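Side-chain contacts in putative phosphatase (Bacteroides thetaiotaomicron, PDB 3KYA), which is a putative phosphatase of unconfirmed activity that binds zinc and joins an IPT/TIG domain to what appears to be a six-bladed beta-propeller: residues 81-84 / 89-92; 394-397 / 402-405. All blocks are in the same frame, centred on the assembly; numbering follows the deposited sequence.

Interaction 1. Residues 81-84 / 89-92; sequences EITV and NAVT. With EDO (1,2-ethanediol), chain E.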
ATOM      1  N   GLU A  81     -18.415  20.882  19.223  1.00 15.74           N
ATOM      2  CA  GLU A  81     -18.662  21.923  20.212  1.00 16.31           C
ATOM      3  C   GLU A  81     -17.360  22.674  20.411  1.00 15.93           C
ATOM      4  O   GLU A  81     -16.293  22.051  20.511  1.00 15.83           O
ATOM      5  CB  GLU A  81     -19.177  21.309  21.517  1.00 16.86           C
ATOM      6  CG  GLU A  81     -19.529  22.297  22.623  1.00 19.62           C
ATOM      7  CD  GLU A  81     -19.750  21.620  23.973  1.00 22.63           C
ATOM      8  OE1 GLU A  81     -20.759  20.897  24.145  1.00 26.79           O
ATOM      9  OE2 GLU A  81     -18.927  21.831  24.883  1.00 25.45           O
ATOM     10  N   ILE A  82     -17.448  24.003  20.408  1.00 15.03           N
ATOM     11  CA  ILE A  82     -16.281  24.863  20.563  0.50 14.79           C
ATOM     12  C   ILE A  82     -16.555  25.891  21.642  1.00 14.79           C
ATOM     13  O   ILE A  82     -17.666  26.427  21.724  1.00 14.44           O
ATOM     14  CB  ILE A  82     -15.924  25.594  19.248  0.50 14.62           C
ATOM     15  CG1 ILE A  82     -15.540  24.595  18.157  0.50 14.14           C
ATOM     16  CG2 ILE A  82     -14.764  26.571  19.458  0.50 14.88           C
ATOM     17  CD1 ILE A  82     -15.119  25.251  16.849  0.50 13.41           C
ATOM     18  N   THR A  83     -15.553  26.140  22.478  1.00 14.71           N
ATOM     19  CA  THR A  83     -15.619  27.143  23.523  1.00 14.78           C
ATOM     20  C   THR A  83     -14.407  28.040  23.330  1.00 14.74           C
ATOM     21  O   THR A  83     -13.273  27.555  23.284  1.00 15.25           O
ATOM     22  CB  THR A  83     -15.604  26.554  24.946  1.00 15.06           C
ATOM     23  OG1 THR A  83     -16.734  25.699  25.125  1.00 15.71           O
ATOM     24  CG2 THR A  83     -15.639  27.687  26.016  1.00 15.19           C
ATOM     25  N   VAL A  84     -14.661  29.333  23.177  1.00 14.55           N
ATOM     26  CA  VAL A  84     -13.628  30.333  23.003  1.00 14.24           C
ATOM     27  C   VAL A  84     -13.660  31.220  24.244  1.00 15.01           C
ATOM     28  O   VAL A  84     -14.734  31.627  24.698  1.00 14.45           O
ATOM     29  CB  VAL A  84     -13.856  31.172  21.730  1.00 14.41           C
ATOM     30  CG1 VAL A  84     -12.660  32.128  21.474  1.00 13.72           C
ATOM     31  CG2 VAL A  84     -14.087  30.262  20.531  1.00 12.98           C
ATOM     32  N   ASN A  89     -15.673  35.392  30.283  1.00 22.27           N
ATOM     33  CA  ASN A  89     -15.586  35.657  28.841  1.00 22.03           C
ATOM     34  C   ASN A  89     -15.741  34.428  27.929  1.00 21.47           C
ATOM     35  O   ASN A  89     -15.583  34.550  26.714  1.00 21.96           O
ATOM     36  CB  ASN A  89     -14.248  36.330  28.524  1.00 22.13           C
ATOM     37  CG  ASN A  89     -14.107  37.678  29.187  1.00 22.82           C
ATOM     38  OD1 ASN A  89     -15.078  38.239  29.668  1.00 23.26           O
ATOM     39  ND2 ASN A  89     -12.895  38.211  29.197  1.00 25.46           N
ATOM     40  N   ALA A  90     -16.045  33.261  28.497  1.00 20.58           N
ATOM     41  CA  ALA A  90     -16.152  32.036  27.701  1.00 20.06           C
ATOM     42  C   ALA A  90     -17.475  32.019  26.926  1.00 19.61           C
ATOM     43  O   ALA A  90     -18.521  32.322  27.494  1.00 19.02           O
ATOM     44  CB  ALA A  90     -16.029  30.802  28.587  1.00 19.66           C
ATOM     45  N   VAL A  91     -17.399  31.707  25.629  1.00 18.74           N
ATOM     46  CA  VAL A  91     -18.562  31.629  24.744  1.00 18.60           C
ATOM     47  C   VAL A  91     -18.502  30.281  24.031  1.00 18.43           C
ATOM     48  O   VAL A  91     -17.449  29.899  23.514  1.00 17.98           O
ATOM     49  CB  VAL A  91     -18.611  32.817  23.737  1.00 18.52           C
ATOM     50  CG1 VAL A  91     -19.846  32.732  22.830  1.00 18.54           C
ATOM     51  CG2 VAL A  91     -18.614  34.142  24.484  1.00 18.53           C
ATOM     52  N   THR A  92     -19.621  29.553  24.039  1.00 18.37           N
ATOM     53  CA  THR A  92     -19.702  28.216  23.444  1.00 18.43           C
ATOM     54  C   THR A  92     -20.772  28.115  22.367  1.00 18.37           C
ATOM     55  O   THR A  92     -21.812  28.747  22.466  1.00 18.25           O
ATOM     56  CB  THR A  92     -20.028  27.150  24.517  1.00 18.27           C
ATOM     57  OG1 THR A  92     -19.013  27.152  25.524  1.00 19.99           O
ATOM     58  CG2 THR A  92     -20.107  25.757  23.912  1.00 18.60           C
TER
HETATM   59  C1  EDO E   4     -15.891  22.515  23.852  1.00 38.81           C
HETATM   60  O1  EDO E   4     -16.901  23.334  24.443  1.00 39.13           O
HETATM   61  C2  EDO E   4     -14.696  22.407  24.791  1.00 39.42           C
HETATM   62  O2  EDO E   4     -15.026  21.686  25.979  1.00 39.41           O
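T83 and T92 share one torsional setting, with OG1 anti to the carbonyl carbon and beside the backbone N (chi1 -61° and -59°), and since they stand opposite each other across a beta hairpin, hydroxyl meets hydroxyl. The hairpin, strands 80-84 and 91-94, belongs to the IPT/TIG domain, an immunoglobulin-like fold of the E-set clan, and strand 91-94 is outermost in its sheet within this chain. It illustrates how a non-hydrogen-bonded antiparallel pair can be linked through side chains: the CA atoms of T83 and T92 lie 4.2 Å apart, and T83 OG1 and T92 OG1 share a hydrogen bond of 2.7 Å. The methyl of T92, anti to its own N, is carried toward the start of strand 80-84, where T92 CG2 packs against E81 CG at 3.7 Å.

The extended chain of E81 reaches a bound 1,2-ethanediol, probably from the crystallisation liquor, whose O1 donates to E81 OE2 at 2.6 Å. The same oxygen sits very close to T83 OG1, whose hydroxyl proton could equally go to another acceptor, and a bond there is doubtful.

V84 and V91 form the neighbouring hydrogen-bonded pair: V84 N binds V91 O at 2.9 Å and V91 N returns the bond to V84 O, both nearly straight. Their side chains, on the face away from the threonines, pack on F12 and V18 from loops, and V84 is about 8 Å, side chain to side chain, from D44, which is seen to bind zinc although none is bound to it by this chain in the model. Along the edge of strand 80-84 away from the hairpin partner, the backbones of K49 and K51 in strand 48-52 bond to those of T83 and E81. V84 O, besides accepting from V91 N, is met by the CA of A90 at 3.3 Å.

Interaction 2. Residues 394-397 / 402-405; sequences YFVD and CVRK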
ATOM      1  N   TYR A 394      -2.767 -13.143   7.743  1.00 13.29           N
ATOM      2  CA  TYR A 394      -2.389 -12.411   8.946  1.00 13.64           C
ATOM      3  C   TYR A 394      -1.759 -13.396   9.912  1.00 13.69           C
ATOM      4  O   TYR A 394      -2.259 -14.509  10.040  1.00 13.83           O
ATOM      5  CB  TYR A 394      -3.610 -11.777   9.610  1.00 14.16           C
ATOM      6  CG  TYR A 394      -4.211 -10.652   8.806  1.00 14.03           C
ATOM      7  CD1 TYR A 394      -5.028 -10.904   7.712  1.00 14.97           C
ATOM      8  CD2 TYR A 394      -3.964  -9.331   9.148  1.00 15.94           C
ATOM      9  CE1 TYR A 394      -5.592  -9.859   6.979  1.00 15.28           C
ATOM     10  CE2 TYR A 394      -4.508  -8.290   8.422  1.00 16.88           C
ATOM     11  CZ  TYR A 394      -5.309  -8.552   7.340  1.00 15.97           C
ATOM     12  OH  TYR A 394      -5.837  -7.492   6.631  1.00 16.61           O
ATOM     13  N   PHE A 395      -0.663 -13.010  10.565  1.00 13.65           N
ATOM     14  CA  PHE A 395      -0.002 -13.909  11.520  1.00 13.48           C
ATOM     15  C   PHE A 395       0.585 -13.145  12.691  1.00 13.65           C
ATOM     16  O   PHE A 395       0.897 -11.954  12.580  1.00 14.10           O
ATOM     17  CB  PHE A 395       1.078 -14.764  10.835  1.00 13.87           C
ATOM     18  CG  PHE A 395       2.344 -14.014  10.478  1.00 13.52           C
ATOM     19  CD1 PHE A 395       2.493 -13.372   9.240  1.00 13.60           C
ATOM     20  CD2 PHE A 395       3.402 -13.969  11.375  1.00 14.24           C
ATOM     21  CE1 PHE A 395       3.675 -12.694   8.926  1.00 15.51           C
ATOM     22  CE2 PHE A 395       4.577 -13.304  11.063  1.00 16.19           C
ATOM     23  CZ  PHE A 395       4.709 -12.661   9.827  1.00 14.57           C
ATOM     24  N   VAL A 396       0.692 -13.821  13.832  1.00 13.47           N
ATOM     25  CA  VAL A 396       1.294 -13.216  15.009  1.00 12.90           C
ATOM     26  C   VAL A 396       2.814 -13.466  14.936  1.00 12.85           C
ATOM     27  O   VAL A 396       3.253 -14.604  14.812  1.00 12.82           O
ATOM     28  CB  VAL A 396       0.636 -13.688  16.348  1.00 13.30           C
ATOM     29  CG1 VAL A 396      -0.712 -12.972  16.527  1.00 11.93           C
ATOM     30  CG2 VAL A 396       0.504 -15.248  16.465  1.00 10.47           C
ATOM     31  N   ASP A 397       3.571 -12.367  14.969  1.00 12.70           N
ATOM     32  CA  ASP A 397       5.047 -12.346  14.861  1.00 13.05           C
ATOM     33  C   ASP A 397       5.500 -12.217  16.302  1.00 12.77           C
ATOM     34  O   ASP A 397       5.597 -11.116  16.839  1.00 12.75           O
ATOM     35  CB  ASP A 397       5.443 -11.168  13.995  1.00 13.13           C
ATOM     36  CG  ASP A 397       6.916 -11.158  13.624  1.00 14.56           C
ATOM     37  OD1 ASP A 397       7.611 -12.178  13.860  1.00 13.78           O
ATOM     38  OD2 ASP A 397       7.353 -10.121  13.081  1.00 15.89           O
ATOM     39  N   CYS A 402       3.437  -8.140  17.544  1.00 13.97           N
ATOM     40  CA  CYS A 402       2.435  -7.599  16.634  1.00 13.88           C
ATOM     41  C   CYS A 402       1.803  -8.642  15.709  1.00 13.40           C
ATOM     42  O   CYS A 402       2.262  -9.782  15.614  1.00 12.66           O
ATOM     43  CB  CYS A 402       3.078  -6.491  15.797  1.00 14.09           C
ATOM     44  SG  CYS A 402       4.427  -7.060  14.722  1.00 14.10           S
ATOM     45  N   VAL A 403       0.723  -8.220  15.064  1.00 13.09           N
ATOM     46  CA  VAL A 403       0.064  -8.980  14.018  1.00 12.98           C
ATOM     47  C   VAL A 403       0.561  -8.376  12.696  1.00 12.84           C
ATOM     48  O   VAL A 403       0.492  -7.146  12.510  1.00 13.70           O
ATOM     49  CB  VAL A 403      -1.470  -8.860  14.084  1.00 13.44           C
ATOM     50  CG1 VAL A 403      -2.120  -9.621  12.927  1.00 13.55           C
ATOM     51  CG2 VAL A 403      -2.020  -9.369  15.445  1.00 12.83           C
ATOM     52  N   ARG A 404       1.101  -9.210  11.810  1.00 12.65           N
ATOM     53  CA  ARG A 404       1.566  -8.777  10.477  1.00 13.18           C
ATOM     54  C   ARG A 404       0.574  -9.268   9.413  1.00 13.11           C
ATOM     55  O   ARG A 404      -0.184 -10.229   9.644  1.00 13.39           O
ATOM     56  CB  ARG A 404       2.953  -9.346  10.126  1.00 13.14           C
ATOM     57  CG  ARG A 404       4.061  -9.241  11.161  1.00 14.89           C
ATOM     58  CD  ARG A 404       4.766  -7.895  11.261  1.00 15.17           C
ATOM     59  NE  ARG A 404       5.581  -7.513  10.099  1.00 13.03           N
ATOM     60  CZ  ARG A 404       6.836  -7.910   9.858  1.00 13.63           C
ATOM     61  NH1 ARG A 404       7.457  -8.770  10.659  1.00 12.75           N
ATOM     62  NH2 ARG A 404       7.475  -7.461   8.769  1.00 13.74           N
ATOM     63  N   LYS A 405       0.594  -8.610   8.254  1.00 13.44           N
ATOM     64  CA  LYS A 405      -0.246  -8.925   7.112  1.00 13.45           C
ATOM     65  C   LYS A 405       0.648  -9.269   5.921  1.00 13.94           C
ATOM     66  O   LYS A 405       1.677  -8.624   5.717  1.00 13.62           O
ATOM     67  CB  LYS A 405      -1.121  -7.718   6.747  1.00 13.85           C
ATOM     68  CG  LYS A 405      -2.009  -7.909   5.518  1.00 14.40           C
ATOM     69  CD  LYS A 405      -2.739  -6.617   5.181  1.00 16.44           C
ATOM     70  CE  LYS A 405      -3.385  -6.657   3.823  1.00 17.81           C
ATOM     71  NZ  LYS A 405      -3.933  -5.311   3.430  1.00 18.84           N
TER
HETATM   72  O   HOH W   1      -5.673  -4.794   6.120  1.00 36.07           O
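The beta hairpin of strands 391-397 and 402-406 brings Y394 against K405 and F395 against R404, two aromatic rings each lying beside the aliphatic stem of a basic residue. The extended K405 chain runs alongside the tyrosine, with K405 CG over one ring face, 4.1 Å from the ring centroid of Y394, while V403 CG1 meets the ring edge. At the far end a water joins Y394 OH (2.8 Å) to K405 NZ (3.2 Å). On the opposite face of the sheet, R404 CB makes a CH-pi contact over the F395 ring.

These strands are the inner pair of a four-stranded antiparallel sheet, apparently one blade of a beta-propeller, flanked by strands 374-381 and 412-415; Y394 also meets the rings of Y415 and F458. Replacing Y394 with an alanine would probably leave the K405 stem without its aromatic partner and the water at K405 NZ without the phenol oxygen.

With bends at chi2 and chi3 (-80° and -67°), R404 carries its guanidinium out over the face that bears F395 and D397; D397 slants across to it, and R404 NH1 forms a salt bridge with D397 OD2 at 2.8 Å. The oxygen lies close to the guanidinium plane, yet the nitrogen approaches from above the carboxylate plane, 36° out of it. D397 OD2 also accepts from N400 ND2, and R404 NH2 forms a second salt bridge with D363.

The two contacts show one local design, the antiparallel hairpin, used in two separate parts of the chain. Interaction 1 comes first and closes well before interaction 2 opens; their centres are 45 Å apart and their nearest atoms about 33 Å, with no touch and no shared sheet. Residues 81-84 / 89-92 lie in the IPT/TIG domain, at one end of an elongated molecule; the centre of this contact is about 44 Å from that of the chain. The centre of 394-397 / 402-405 is about 7 Å from it, buried in the middle of a four-stranded sheet of the probable propeller. Each hairpin is thus local to its own domain, and neither bridges the two.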